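PDB 2E4T: endoglucanase from Clostridium thermocellum, which hydrolyses internal beta-1,4-glucosidic linkages in cellulose and xyloglucan, the chain in this model being its glycoside hydrolase family 44 module. Local coordinates for residues V123-T128 with H194-P199; G229-G234 with V279-W284; A356-D361 with L388-G393. All blocks are in the same frame, centred on the assembly; numbering follows the deposited sequence. Where two conformers were deposited one is given.

Interaction 1. Residues V123-T128 with H194-P199; sequences VSQEET and HPRIHP
Arg196 lays its guanidinium group against the side chain of Gln125, flat side to flank. CB of Gln125 sits over the centre of one guanidinium face, 3.7 Å from Arg196 CZ, and the Gln125 chain runs out from there past NH1. The two side chains cross at about a right angle, yet the Gln125 amide and the guanidinium planes are only 9° apart. What brings the Arg196 group over is its sharp bend at chi2 (-81°), which turns the chain toward the 123-128 loop. Arg196 was modelled in two conformers, so this placement of the guanidinium holds for one of them only.

Lower down the same side chain, CD of Arg196 lies 3.4 Å from Ser124 O, and Val123 O sits at the guanidinium edge in its plane. Direct protein-protein hydrogen bonds are absent between the two segments. A water does the polar joining: it donates to Thr128 OG1 and to Pro195 O, and it takes a weak, 3.1 Å bond from Arg196 NH1.

Thr128 packs from the other end of the loop. With OG1 beside its own backbone N (chi1 -66°), the hydroxyl donates to Gln125 O at 2.7 Å, an oxygen that Thr128 N also reaches from the same face. That leaves CG2 to lie 3.6 Å from Arg196 O and 4.0 Å from Pro199 CG, while Thr128 CA makes a CA-H...O contact with Arg196 O.

This is a surface contact between two loops of the family 44 module. Trp134, on strand 134-138, backs it by touching Val123, Arg196 and Ile197. The 123-128 loop leads from strand 121-122 toward that same strand, and 194-199 links helix 190-193 to helix 204-221.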
ATOM      1  N   VAL A 123      28.921   9.475   1.077  1.00  6.66           N
ATOM      2  CA  VAL A 123      28.844  10.934   1.006  1.00  5.92           C
ATOM      3  C   VAL A 123      29.079  11.475   2.408  1.00  6.20           C
ATOM      4  O   VAL A 123      28.343  11.141   3.344  1.00  7.06           O
ATOM      5  CB  VAL A 123      27.472  11.383   0.458  1.00  6.35           C
ATOM      6  CG1 VAL A 123      27.395  12.877   0.460  1.00  7.21           C
ATOM      7  CG2 VAL A 123      27.252  10.819  -0.962  1.00  7.02           C
ATOM      8  N   SER A 124      30.135  12.291   2.560  1.00  5.96           N
ATOM      9  CA  SER A 124      30.459  12.796   3.879  1.00  6.08           C
ATOM     10  C   SER A 124      29.458  13.863   4.329  1.00  5.73           C
ATOM     11  O   SER A 124      28.751  14.479   3.488  1.00  6.10           O
ATOM     12  CB  SER A 124      31.854  13.414   3.863  1.00  6.98           C
ATOM     13  OG  SER A 124      31.781  14.644   3.175  0.50  3.47           O
ATOM     14  N   GLN A 125      29.427  14.182   5.619  1.00  5.94           N
ATOM     15  CA  GLN A 125      28.614  15.290   6.061  1.00  5.45           C
ATOM     16  C   GLN A 125      29.090  16.598   5.446  1.00  6.13           C
ATOM     17  O   GLN A 125      28.297  17.529   5.203  1.00  6.72           O
ATOM     18  CB  GLN A 125      28.556  15.375   7.595  1.00  6.38           C
ATOM     19  CG  GLN A 125      27.496  16.352   8.045  1.00  7.50           C
ATOM     20  CD  GLN A 125      27.210  16.293   9.517  1.00  8.31           C
ATOM     21  OE1 GLN A 125      27.669  15.451  10.243  1.00 10.98           O
ATOM     22  NE2 GLN A 125      26.400  17.230   9.992  1.00 13.82           N
ATOM     23  N   GLU A 126      30.395  16.708   5.128  1.00  5.95           N
ATOM     24  CA  GLU A 126      30.906  17.929   4.508  1.00  6.33           C
ATOM     25  C   GLU A 126      30.472  18.028   3.050  1.00  6.63           C
ATOM     26  O   GLU A 126      30.523  19.130   2.492  1.00  9.57           O
ATOM     27  CB  GLU A 126      32.440  17.961   4.658  1.00  6.46           C
ATOM     28  CG  GLU A 126      32.827  18.038   6.136  1.00  6.14           C
ATOM     29  CD  GLU A 126      32.746  16.743   6.858  1.00  5.56           C
ATOM     30  OE1 GLU A 126      33.189  15.690   6.345  1.00  6.92           O
ATOM     31  OE2 GLU A 126      32.181  16.717   8.008  1.00  6.32           O
ATOM     32  N   GLU A 127      29.986  16.929   2.478  1.00  5.61           N
ATOM     33  CA  GLU A 127      29.446  16.880   1.107  1.00  5.88           C
ATOM     34  C   GLU A 127      27.916  16.923   1.106  1.00  5.47           C
ATOM     35  O   GLU A 127      27.272  16.624   0.084  1.00  6.07           O
ATOM     36  CB  GLU A 127      29.918  15.599   0.439  1.00  6.08           C
ATOM     37  CG  GLU A 127      31.419  15.629   0.107  1.00  7.10           C
ATOM     38  CD  GLU A 127      31.983  14.303  -0.366  1.00  7.30           C
ATOM     39  OE1 GLU A 127      31.478  13.209   0.018  1.00  7.49           O
ATOM     40  OE2 GLU A 127      32.974  14.365  -1.156  1.00  9.97           O
ATOM     41  N   THR A 128      27.298  17.358   2.205  1.00  5.75           N
ATOM     42  CA  THR A 128      25.862  17.591   2.240  1.00  5.72           C
ATOM     43  C   THR A 128      25.496  18.490   1.089  1.00  5.78           C
ATOM     44  O   THR A 128      26.192  19.475   0.750  1.00  6.61           O
ATOM     45  CB  THR A 128      25.458  18.205   3.583  1.00  6.46           C
ATOM     46  OG1 THR A 128      25.696  17.253   4.623  1.00  6.66           O
ATOM     47  CG2 THR A 128      23.994  18.639   3.643  1.00  6.81           C
ATOM     48  N   HIS A 194      17.797  10.730   5.229  1.00  5.29           N
ATOM     49  CA  HIS A 194      18.594  11.339   4.162  1.00  5.11           C
ATOM     50  C   HIS A 194      19.154  12.718   4.582  1.00  5.19           C
ATOM     51  O   HIS A 194      19.011  13.707   3.855  1.00  5.33           O
ATOM     52  CB  HIS A 194      17.770  11.472   2.893  1.00  5.29           C
ATOM     53  CG  HIS A 194      17.420  10.155   2.305  1.00  5.89           C
ATOM     54  ND1 HIS A 194      18.360   9.342   1.709  1.00  6.48           N
ATOM     55  CD2 HIS A 194      16.204   9.544   2.180  1.00  6.65           C
ATOM     56  CE1 HIS A 194      17.711   8.261   1.272  1.00  8.03           C
ATOM     57  NE2 HIS A 194      16.418   8.354   1.533  1.00  7.65           N
ATOM     58  N   PRO A 195      19.862  12.776   5.724  1.00  5.37           N
ATOM     59  CA  PRO A 195      20.358  14.078   6.191  1.00  6.07           C
ATOM     60  C   PRO A 195      21.376  14.734   5.237  1.00  5.75           C
ATOM     61  O   PRO A 195      21.580  15.943   5.331  1.00  6.80           O
ATOM     62  CB  PRO A 195      21.009  13.724   7.551  1.00  7.22           C
ATOM     63  CG  PRO A 195      21.455  12.283   7.364  1.00  6.90           C
ATOM     64  CD  PRO A 195      20.271  11.654   6.612  1.00  6.27           C
ATOM     65  N   ARG A 196      22.053  13.939   4.404  1.00  5.66           N
ATOM     66  CA  ARG A 196      23.029  14.503   3.466  1.00  6.33           C
ATOM     67  C   ARG A 196      22.346  15.132   2.253  1.00  5.74           C
ATOM     68  O   ARG A 196      23.021  15.870   1.498  1.00  6.69           O
ATOM     69  CB  ARG A 196      24.054  13.457   2.998  1.00 10.16           C
ATOM     70  CG  ARG A 196      24.725  12.575   3.979  1.00 10.35           C
ATOM     71  CD  ARG A 196      25.927  13.117   4.773  1.00 16.00           C
ATOM     72  NE  ARG A 196      26.310  12.546   5.969  0.50 15.27           N
ATOM     73  CZ  ARG A 196      25.911  12.886   7.162  0.50  9.32           C
ATOM     74  NH1 ARG A 196      24.972  13.768   7.542  0.50 10.94           N
ATOM     75  NH2 ARG A 196      26.468  12.128   8.062  0.50 10.85           N
ATOM     76  N   ILE A 197      21.052  14.841   2.056  1.00  5.32           N
ATOM     77  CA  ILE A 197      20.234  15.523   1.040  1.00  5.66           C
ATOM     78  C   ILE A 197      19.448  16.667   1.640  1.00  5.47           C
ATOM     79  O   ILE A 197      19.375  17.766   1.059  1.00  6.39           O
ATOM     80  CB  ILE A 197      19.257  14.492   0.384  1.00  5.60           C
ATOM     81  CG1 ILE A 197      20.025  13.421  -0.356  1.00  6.01           C
ATOM     82  CG2 ILE A 197      18.268  15.262  -0.553  1.00  6.61           C
ATOM     83  CD1 ILE A 197      19.166  12.335  -0.986  1.00  6.70           C
ATOM     84  N   HIS A 198      18.837  16.430   2.819  1.00  5.89           N
ATOM     85  CA  HIS A 198      17.842  17.340   3.376  1.00  5.67           C
ATOM     86  C   HIS A 198      18.035  17.391   4.881  1.00  5.94           C
ATOM     87  O   HIS A 198      17.249  16.819   5.657  1.00  6.45           O
ATOM     88  CB  HIS A 198      16.444  16.831   3.024  1.00  6.10           C
ATOM     89  CG  HIS A 198      15.348  17.804   3.285  1.00  6.06           C
ATOM     90  ND1 HIS A 198      14.945  18.217   4.537  1.00  6.68           N
ATOM     91  CD2 HIS A 198      14.550  18.441   2.405  1.00  6.58           C
ATOM     92  CE1 HIS A 198      13.950  19.101   4.417  1.00  6.67           C
ATOM     93  NE2 HIS A 198      13.694  19.232   3.118  1.00  6.58           N
ATOM     94  N   PRO A 199      19.084  18.077   5.352  1.00  6.42           N
ATOM     95  CA  PRO A 199      19.412  18.069   6.766  1.00  6.98           C
ATOM     96  C   PRO A 199      18.360  18.684   7.676  1.00  6.93           C
ATOM     97  O   PRO A 199      18.304  18.335   8.872  1.00  7.76           O
ATOM     98  CB  PRO A 199      20.733  18.866   6.847  1.00  8.05           C
ATOM     99  CG  PRO A 199      20.718  19.754   5.584  1.00  8.13           C
ATOM    100  CD  PRO A 199      20.113  18.813   4.556  1.00  6.85           C
TER
HETATM  101  O   HOH W   1      23.955  16.498   6.568  1.00 11.59           O

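Interaction 2. Residues G229-G234 with V279-W284; sequences GPALYG and VLDVHW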
ATOM      1  N   GLY A 229       0.507  11.290  -2.462  1.00  4.99           N
ATOM      2  CA  GLY A 229       1.328  11.867  -1.424  1.00  5.20           C
ATOM      3  C   GLY A 229       0.528  11.915  -0.139  1.00  4.65           C
ATOM      4  O   GLY A 229      -0.699  11.740  -0.161  1.00  5.03           O
ATOM      5  N   PRO A 230       1.210  12.127   1.000  1.00  4.94           N
ATOM      6  CA  PRO A 230       2.632  12.442   1.116  1.00  5.07           C
ATOM      7  C   PRO A 230       3.562  11.266   1.409  1.00  4.99           C
ATOM      8  O   PRO A 230       4.743  11.488   1.668  1.00  6.06           O
ATOM      9  CB  PRO A 230       2.695  13.524   2.258  1.00  5.73           C
ATOM     10  CG  PRO A 230       1.293  13.569   2.861  1.00  5.64           C
ATOM     11  CD  PRO A 230       0.526  12.350   2.285  1.00  5.64           C
ATOM     12  N   ALA A 231       3.021  10.024   1.397  1.00  4.85           N
ATOM     13  CA  ALA A 231       3.847   8.830   1.701  1.00  5.24           C
ATOM     14  C   ALA A 231       4.402   8.935   3.130  1.00  5.06           C
ATOM     15  O   ALA A 231       5.577   8.654   3.405  1.00  5.54           O
ATOM     16  CB  ALA A 231       4.935   8.587   0.671  1.00  6.75           C
ATOM     17  N   LEU A 232       3.518   9.331   4.060  1.00  4.87           N
ATOM     18  CA  LEU A 232       3.922   9.552   5.455  1.00  4.76           C
ATOM     19  C   LEU A 232       4.290   8.257   6.150  1.00  5.00           C
ATOM     20  O   LEU A 232       3.611   7.204   5.971  1.00  5.64           O
ATOM     21  CB  LEU A 232       2.788  10.257   6.215  1.00  5.20           C
ATOM     22  CG  LEU A 232       2.389  11.616   5.683  1.00  5.35           C
ATOM     23  CD1 LEU A 232       1.214  12.145   6.498  1.00  7.13           C
ATOM     24  CD2 LEU A 232       3.554  12.616   5.719  1.00  6.52           C
ATOM     25  N   TYR A 233       5.305   8.307   7.018  1.00  4.99           N
ATOM     26  CA  TYR A 233       5.862   7.071   7.520  1.00  4.89           C
ATOM     27  C   TYR A 233       4.959   6.365   8.555  1.00  4.88           C
ATOM     28  O   TYR A 233       5.054   5.132   8.742  1.00  5.22           O
ATOM     29  CB  TYR A 233       7.261   7.282   8.154  1.00  5.38           C
ATOM     30  CG  TYR A 233       7.251   7.756   9.586  1.00  5.25           C
ATOM     31  CD1 TYR A 233       7.276   6.836  10.626  1.00  6.77           C
ATOM     32  CD2 TYR A 233       7.240   9.097   9.887  1.00  5.92           C
ATOM     33  CE1 TYR A 233       7.275   7.240  11.973  1.00  7.18           C
ATOM     34  CE2 TYR A 233       7.228   9.521  11.217  1.00  6.70           C
ATOM     35  CZ  TYR A 233       7.258   8.590  12.235  1.00  6.97           C
ATOM     36  OH  TYR A 233       7.263   8.940  13.578  1.00  8.78           O
ATOM     37  N   GLY A 234       4.158   7.137   9.275  1.00  5.41           N
ATOM     38  CA  GLY A 234       3.424   6.572  10.403  1.00  5.33           C
ATOM     39  C   GLY A 234       2.709   7.689  11.138  1.00  5.01           C
ATOM     40  O   GLY A 234       2.764   8.865  10.746  1.00  5.50           O
ATOM     41  N   VAL A 279      -4.375  10.812  -4.757  1.00  5.35           N
ATOM     42  CA  VAL A 279      -4.397   9.740  -3.785  1.00  5.14           C
ATOM     43  C   VAL A 279      -3.627  10.175  -2.533  1.00  5.04           C
ATOM     44  O   VAL A 279      -2.443  10.493  -2.610  1.00  5.97           O
ATOM     45  CB  VAL A 279      -3.777   8.441  -4.335  1.00  5.24           C
ATOM     46  CG1 VAL A 279      -4.048   7.306  -3.376  1.00  5.86           C
ATOM     47  CG2 VAL A 279      -4.296   8.110  -5.732  1.00  5.58           C
ATOM     48  N   LEU A 280      -4.332  10.204  -1.398  1.00  4.81           N
ATOM     49  CA  LEU A 280      -3.704  10.372  -0.085  1.00  5.03           C
ATOM     50  C   LEU A 280      -3.002   9.055   0.245  1.00  5.05           C
ATOM     51  O   LEU A 280      -3.637   8.009   0.249  1.00  5.98           O
ATOM     52  CB  LEU A 280      -4.780  10.701   0.951  1.00  4.88           C
ATOM     53  CG  LEU A 280      -4.248  10.908   2.363  1.00  5.77           C
ATOM     54  CD1 LEU A 280      -3.442  12.206   2.455  1.00  7.67           C
ATOM     55  CD2 LEU A 280      -5.403  10.950   3.367  1.00  6.47           C
ATOM     56  N   ASP A 281      -1.690   9.146   0.495  1.00  5.32           N
ATOM     57  CA  ASP A 281      -0.799   7.965   0.552  1.00  5.57           C
ATOM     58  C   ASP A 281      -0.093   7.959   1.889  1.00  4.81           C
ATOM     59  O   ASP A 281       0.607   8.948   2.241  1.00  5.66           O
ATOM     60  CB  ASP A 281       0.253   8.209  -0.601  1.00  6.61           C
ATOM     61  CG  ASP A 281       1.366   7.219  -0.660  1.00  6.48           C
ATOM     62  OD1 ASP A 281       1.629   6.540   0.364  1.00  7.44           O
ATOM     63  OD2 ASP A 281       1.954   7.109  -1.770  1.00  7.97           O
ATOM     64  N   VAL A 282      -0.298   6.894   2.669  1.00  4.86           N
ATOM     65  CA  VAL A 282       0.346   6.781   3.957  1.00  4.80           C
ATOM     66  C   VAL A 282       0.941   5.356   4.105  1.00  4.55           C
ATOM     67  O   VAL A 282       0.546   4.405   3.419  1.00  4.98           O
ATOM     68  CB  VAL A 282      -0.604   7.067   5.143  1.00  5.98           C
ATOM     69  CG1 VAL A 282      -1.114   8.507   5.096  1.00  7.08           C
ATOM     70  CG2 VAL A 282      -1.783   6.055   5.157  1.00  7.68           C
ATOM     71  N   HIS A 283       1.891   5.269   5.048  1.00  4.84           N
ATOM     72  CA  HIS A 283       2.477   3.999   5.460  1.00  5.14           C
ATOM     73  C   HIS A 283       1.922   3.674   6.841  1.00  4.98           C
ATOM     74  O   HIS A 283       1.827   4.554   7.709  1.00  5.45           O
ATOM     75  CB  HIS A 283       3.990   4.099   5.542  1.00  5.09           C
ATOM     76  CG  HIS A 283       4.609   4.456   4.236  1.00  5.17           C
ATOM     77  ND1 HIS A 283       4.027   4.510   2.999  1.00  6.56           N
ATOM     78  CD2 HIS A 283       5.923   4.806   4.038  1.00  4.34           C
ATOM     79  CE1 HIS A 283       4.978   4.861   2.097  1.00  4.90           C
ATOM     80  NE2 HIS A 283       6.131   5.061   2.723  1.00  7.29           N
ATOM     81  N   TRP A 284       1.559   2.389   7.051  1.00  5.39           N
ATOM     82  CA  TRP A 284       0.950   1.963   8.300  1.00  5.33           C
ATOM     83  C   TRP A 284       1.591   0.633   8.715  1.00  5.23           C
ATOM     84  O   TRP A 284       1.195  -0.438   8.260  1.00  6.39           O
ATOM     85  CB  TRP A 284      -0.591   1.805   8.173  1.00  6.11           C
ATOM     86  CG  TRP A 284      -1.280   1.357   9.392  1.00  6.51           C
ATOM     87  CD1 TRP A 284      -1.718   0.077   9.677  1.00  7.15           C
ATOM     88  CD2 TRP A 284      -1.676   2.170  10.538  1.00  6.74           C
ATOM     89  NE1 TRP A 284      -2.380   0.069  10.915  1.00  7.77           N
ATOM     90  CE2 TRP A 284      -2.381   1.329  11.443  1.00  7.28           C
ATOM     91  CE3 TRP A 284      -1.553   3.516  10.855  1.00  7.39           C
ATOM     92  CZ2 TRP A 284      -2.929   1.817  12.651  1.00  8.17           C
ATOM     93  CZ3 TRP A 284      -2.113   3.985  12.067  1.00  8.72           C
ATOM     94  CH2 TRP A 284      -2.785   3.107  12.927  1.00  8.75           C
TER
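Gly229 and Asp281 open the backbone pairing of two parallel strands: Gly229 N donates to Val279 O at 3.1 Å, and Asp281 N returns a 2.9 Å bond to Gly229 O. The register then slips by one residue in a beta bulge, next to a cis peptide bond before Pro230. Asp281 O is shared there by two weak donors, Ala231 N and Leu232 N. Regular pairing resumes at His283 N, which meets Leu232 O at 2.7 Å.

Among the polar side chains, His283 has CG beside its backbone N (chi1 -60°), which turns the ring back along the neighbouring strand; Ala231 O stands 3.7 Å above one face, toward the rim. The Asp281 carboxylate lies against Ala231, with Asp281 OD1 3.5 Å from Ala231 CA; the polar partner of OD1 is the Thr358 hydroxyl, OG1.

Apolar contacts gather on the side of Leu280, Leu232 and Val282: Pro230 CD, at the bulge, meets Leu280 CD1 at 4.0 Å, and Leu232 CB packs more loosely on Val282 CG1.

Strands 226-232 and 279-284 are neighbours in the eight-stranded parallel sheet of the TIM barrel. Helix 257-272 covers the apolar side, setting Tyr261 on Pro230 and Leu280, and strand 354-360 pairs with the far edge of 279-284.

Interaction 3. Residues A356-D361 with L388-G393; sequences AITEYD and LATFWG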
ATOM      1  N   ALA A 356      -4.491   5.394  -0.270  1.00  4.82           N
ATOM      2  CA  ALA A 356      -3.606   4.258  -0.498  1.00  4.71           C
ATOM      3  C   ALA A 356      -2.741   4.030   0.737  1.00  4.75           C
ATOM      4  O   ALA A 356      -2.292   4.976   1.389  1.00  5.41           O
ATOM      5  CB  ALA A 356      -2.707   4.492  -1.717  1.00  5.68           C
ATOM      6  N   ILE A 357      -2.479   2.740   1.000  1.00  4.59           N
ATOM      7  CA  ILE A 357      -1.582   2.303   2.082  1.00  4.43           C
ATOM      8  C   ILE A 357      -0.382   1.683   1.370  1.00  4.42           C
ATOM      9  O   ILE A 357      -0.406   0.519   0.976  1.00  4.97           O
ATOM     10  CB  ILE A 357      -2.254   1.315   3.050  1.00  5.14           C
ATOM     11  CG1 ILE A 357      -3.660   1.787   3.471  1.00  6.12           C
ATOM     12  CG2 ILE A 357      -1.322   1.074   4.202  1.00  5.99           C
ATOM     13  CD1 ILE A 357      -3.734   3.116   4.189  1.00  6.88           C
ATOM     14  N   THR A 358       0.666   2.518   1.144  1.00  4.58           N
ATOM     15  CA  THR A 358       1.723   2.124   0.225  1.00  4.98           C
ATOM     16  C   THR A 358       2.893   1.361   0.893  1.00  4.70           C
ATOM     17  O   THR A 358       3.755   0.835   0.169  1.00  4.76           O
ATOM     18  CB  THR A 358       2.243   3.319  -0.572  1.00  5.02           C
ATOM     19  OG1 THR A 358       2.773   4.278   0.322  1.00  6.62           O
ATOM     20  CG2 THR A 358       1.183   3.834  -1.528  1.00  5.98           C
ATOM     21  N   GLU A 359       2.885   1.263   2.221  1.00  4.77           N
ATOM     22  CA  GLU A 359       3.716   0.301   2.921  1.00  4.55           C
ATOM     23  C   GLU A 359       2.912  -0.142   4.139  1.00  4.64           C
ATOM     24  O   GLU A 359       2.276   0.696   4.814  1.00  4.95           O
ATOM     25  CB  GLU A 359       5.054   0.839   3.435  1.00  4.97           C
ATOM     26  CG  GLU A 359       5.976   1.295   2.333  1.00  5.15           C
ATOM     27  CD  GLU A 359       7.331   1.798   2.790  1.00  5.18           C
ATOM     28  OE1 GLU A 359       7.768   1.464   3.929  1.00  6.12           O
ATOM     29  OE2 GLU A 359       7.999   2.497   1.968  1.00  5.76           O
ATOM     30  N   TYR A 360       2.979  -1.428   4.466  1.00  4.88           N
ATOM     31  CA  TYR A 360       2.429  -1.976   5.680  1.00  4.85           C
ATOM     32  C   TYR A 360       3.025  -3.390   5.813  1.00  5.01           C
ATOM     33  O   TYR A 360       3.502  -3.994   4.826  1.00  5.43           O
ATOM     34  CB  TYR A 360       0.882  -2.054   5.660  1.00  5.35           C
ATOM     35  CG  TYR A 360       0.331  -3.005   4.603  1.00  5.04           C
ATOM     36  CD1 TYR A 360       0.064  -4.323   4.938  1.00  5.50           C
ATOM     37  CD2 TYR A 360       0.128  -2.600   3.298  1.00  5.06           C
ATOM     38  CE1 TYR A 360      -0.382  -5.242   4.019  1.00  5.70           C
ATOM     39  CE2 TYR A 360      -0.342  -3.507   2.332  1.00  4.95           C
ATOM     40  CZ  TYR A 360      -0.575  -4.821   2.702  1.00  5.18           C
ATOM     41  OH  TYR A 360      -0.997  -5.769   1.805  1.00  5.92           O
ATOM     42  N   ASP A 361       2.955  -3.931   7.039  1.00  5.14           N
ATOM     43  CA  ASP A 361       3.396  -5.308   7.343  1.00  4.99           C
ATOM     44  C   ASP A 361       2.870  -5.611   8.721  1.00  5.16           C
ATOM     45  O   ASP A 361       3.231  -4.931   9.682  1.00  6.11           O
ATOM     46  CB  ASP A 361       4.913  -5.376   7.300  1.00  6.44           C
ATOM     47  CG  ASP A 361       5.487  -6.728   7.739  1.00  7.26           C
ATOM     48  OD1 ASP A 361       4.741  -7.720   7.798  1.00  7.22           O
ATOM     49  OD2 ASP A 361       6.747  -6.785   7.975  1.00 10.03           O
ATOM     50  N   LEU A 388      -5.467   1.609  -3.353  1.00  4.88           N
ATOM     51  CA  LEU A 388      -4.239   0.904  -3.725  1.00  4.69           C
ATOM     52  C   LEU A 388      -3.550   0.559  -2.412  1.00  4.55           C
ATOM     53  O   LEU A 388      -3.568   1.348  -1.459  1.00  4.94           O
ATOM     54  CB  LEU A 388      -3.365   1.774  -4.645  1.00  5.25           C
ATOM     55  CG  LEU A 388      -2.023   1.174  -5.077  1.00  5.23           C
ATOM     56  CD1 LEU A 388      -1.653   1.630  -6.477  1.00  6.59           C
ATOM     57  CD2 LEU A 388      -0.885   1.517  -4.115  1.00  5.87           C
ATOM     58  N   ALA A 389      -2.889  -0.621  -2.378  1.00  4.52           N
ATOM     59  CA  ALA A 389      -2.071  -0.956  -1.212  1.00  4.51           C
ATOM     60  C   ALA A 389      -0.942  -1.838  -1.709  1.00  4.40           C
ATOM     61  O   ALA A 389      -1.106  -2.651  -2.615  1.00  4.86           O
ATOM     62  CB  ALA A 389      -2.907  -1.625  -0.119  1.00  5.15           C
ATOM     63  N   THR A 390       0.213  -1.660  -1.039  1.00  4.88           N
ATOM     64  CA  THR A 390       1.415  -2.402  -1.402  1.00  4.33           C
ATOM     65  C   THR A 390       2.153  -2.841  -0.128  1.00  4.59           C
ATOM     66  O   THR A 390       2.694  -2.005   0.611  1.00  5.02           O
ATOM     67  CB  THR A 390       2.333  -1.566  -2.387  1.00  4.75           C
ATOM     68  OG1 THR A 390       2.412  -0.211  -1.969  1.00  5.20           O
ATOM     69  CG2 THR A 390       1.770  -1.562  -3.784  1.00  5.13           C
ATOM     70  N   PHE A 391       2.150  -4.157   0.104  1.00  4.85           N
ATOM     71  CA  PHE A 391       2.865  -4.747   1.234  1.00  4.87           C
ATOM     72  C   PHE A 391       4.364  -4.452   1.113  1.00  4.61           C
ATOM     73  O   PHE A 391       4.925  -4.462  -0.009  1.00  5.06           O
ATOM     74  CB  PHE A 391       2.632  -6.268   1.172  1.00  5.19           C
ATOM     75  CG  PHE A 391       3.451  -7.072   2.160  1.00  5.11           C
ATOM     76  CD1 PHE A 391       3.192  -7.037   3.530  1.00  5.66           C
ATOM     77  CD2 PHE A 391       4.495  -7.877   1.701  1.00  5.55           C
ATOM     78  CE1 PHE A 391       3.971  -7.764   4.415  1.00  5.90           C
ATOM     79  CE2 PHE A 391       5.259  -8.619   2.578  1.00  6.00           C
ATOM     80  CZ  PHE A 391       5.002  -8.556   3.923  1.00  6.00           C
ATOM     81  N   TRP A 392       5.044  -4.224   2.242  1.00  5.15           N
ATOM     82  CA  TRP A 392       6.484  -4.091   2.277  1.00  5.26           C
ATOM     83  C   TRP A 392       7.077  -5.296   3.005  1.00  5.15           C
ATOM     84  O   TRP A 392       6.791  -5.487   4.192  1.00  6.13           O
ATOM     85  CB  TRP A 392       6.935  -2.782   2.950  1.00  5.99           C
ATOM     86  CG  TRP A 392       8.436  -2.612   2.863  1.00  6.48           C
ATOM     87  CD1 TRP A 392       9.392  -3.227   3.617  1.00  7.55           C
ATOM     88  CD2 TRP A 392       9.165  -1.825   1.884  1.00  6.32           C
ATOM     89  NE1 TRP A 392      10.675  -2.887   3.179  1.00  8.40           N
ATOM     90  CE2 TRP A 392      10.551  -2.036   2.113  1.00  7.37           C
ATOM     91  CE3 TRP A 392       8.782  -0.979   0.847  1.00  6.46           C
ATOM     92  CZ2 TRP A 392      11.538  -1.431   1.301  1.00  8.25           C
ATOM     93  CZ3 TRP A 392       9.781  -0.377   0.045  1.00  7.01           C
ATOM     94  CH2 TRP A 392      11.136  -0.597   0.294  1.00  7.60           C
ATOM     95  N   GLY A 393       7.852  -6.082   2.261  1.00  5.48           N
ATOM     96  CA  GLY A 393       8.475  -7.274   2.813  1.00  6.03           C
ATOM     97  C   GLY A 393       8.803  -8.227   1.698  1.00  5.31           C
ATOM     98  O   GLY A 393       8.287  -8.126   0.586  1.00  6.17           O
TER
HETATM   99  O   HOH W   2       8.286  -5.078   6.476  1.00 15.71           O
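A beta-alpha-beta unit of the TIM barrel brings these strands together: 354-360 leads through helix 368-384 to 388-391, and the two strands lie side by side, parallel. Thr390 sits at the centre of the join. Its N donates to Ile357 O at 3.0 Å, and its hydroxyl OG1 reaches Thr358 O at 2.7 Å, coming from above the carbonyl plane. Ile357 N in turn bonds to Leu388 O.

The chain turns a corner at Glu359, after which Tyr360 packs on Leu378 of helix 368-384, while Phe391 lies about 6 Å, side chain to side chain, from the zinc ligand Glu401. CG of Tyr360 lies between its own N and carbonyl carbon (chi1 64°), which swings the ring across the neighbouring strand. Phe391 CA sits over the Tyr360 face as a CH-pi contact, 3.9 Å from the ring centroid, and the Phe391 ring turns an edge toward that ring (edge-to-face, planes at 67°). The Tyr360 hydroxyl is held by Gln374 of the helix.

Around the strand ends, Glu359 and Trp392 run alongside each other, and the carboxylate lies obliquely over the indole with Glu359 CD 3.7 Å from Trp392 CE3. Arg42 and Tyr285 hold the two oxygens of that carboxylate. Trp392 N points straight at Tyr360 O, 3.0 Å away, and just beyond, one water donates to both Asp361 OD2 and Trp392 O, bridging them at the edge of the indole.

Interactions 2 and 3 are core contacts in the one parallel sheet, their centres about 10 Å apart, and they meet where strands 279-284 and 354-360 run as neighbours. Leu280 O probably accepts from Ala356 N there, and Asp281 OD1 and Thr358 OG1 are probably hydrogen-bonded. Both depend on direct backbone bonds, but a bulge and a cis proline disturb the pairing in interaction 2, whereas aromatic packing finishes interaction 3. Interaction 1 lies on the surface, its centre about 24 Å from that of interaction 2 and about 28 Å from that of interaction 3. Loops meet there instead of strands, and an arginine laid flat against a glutamine side chain and a shared water replace the strand-to-strand bonding.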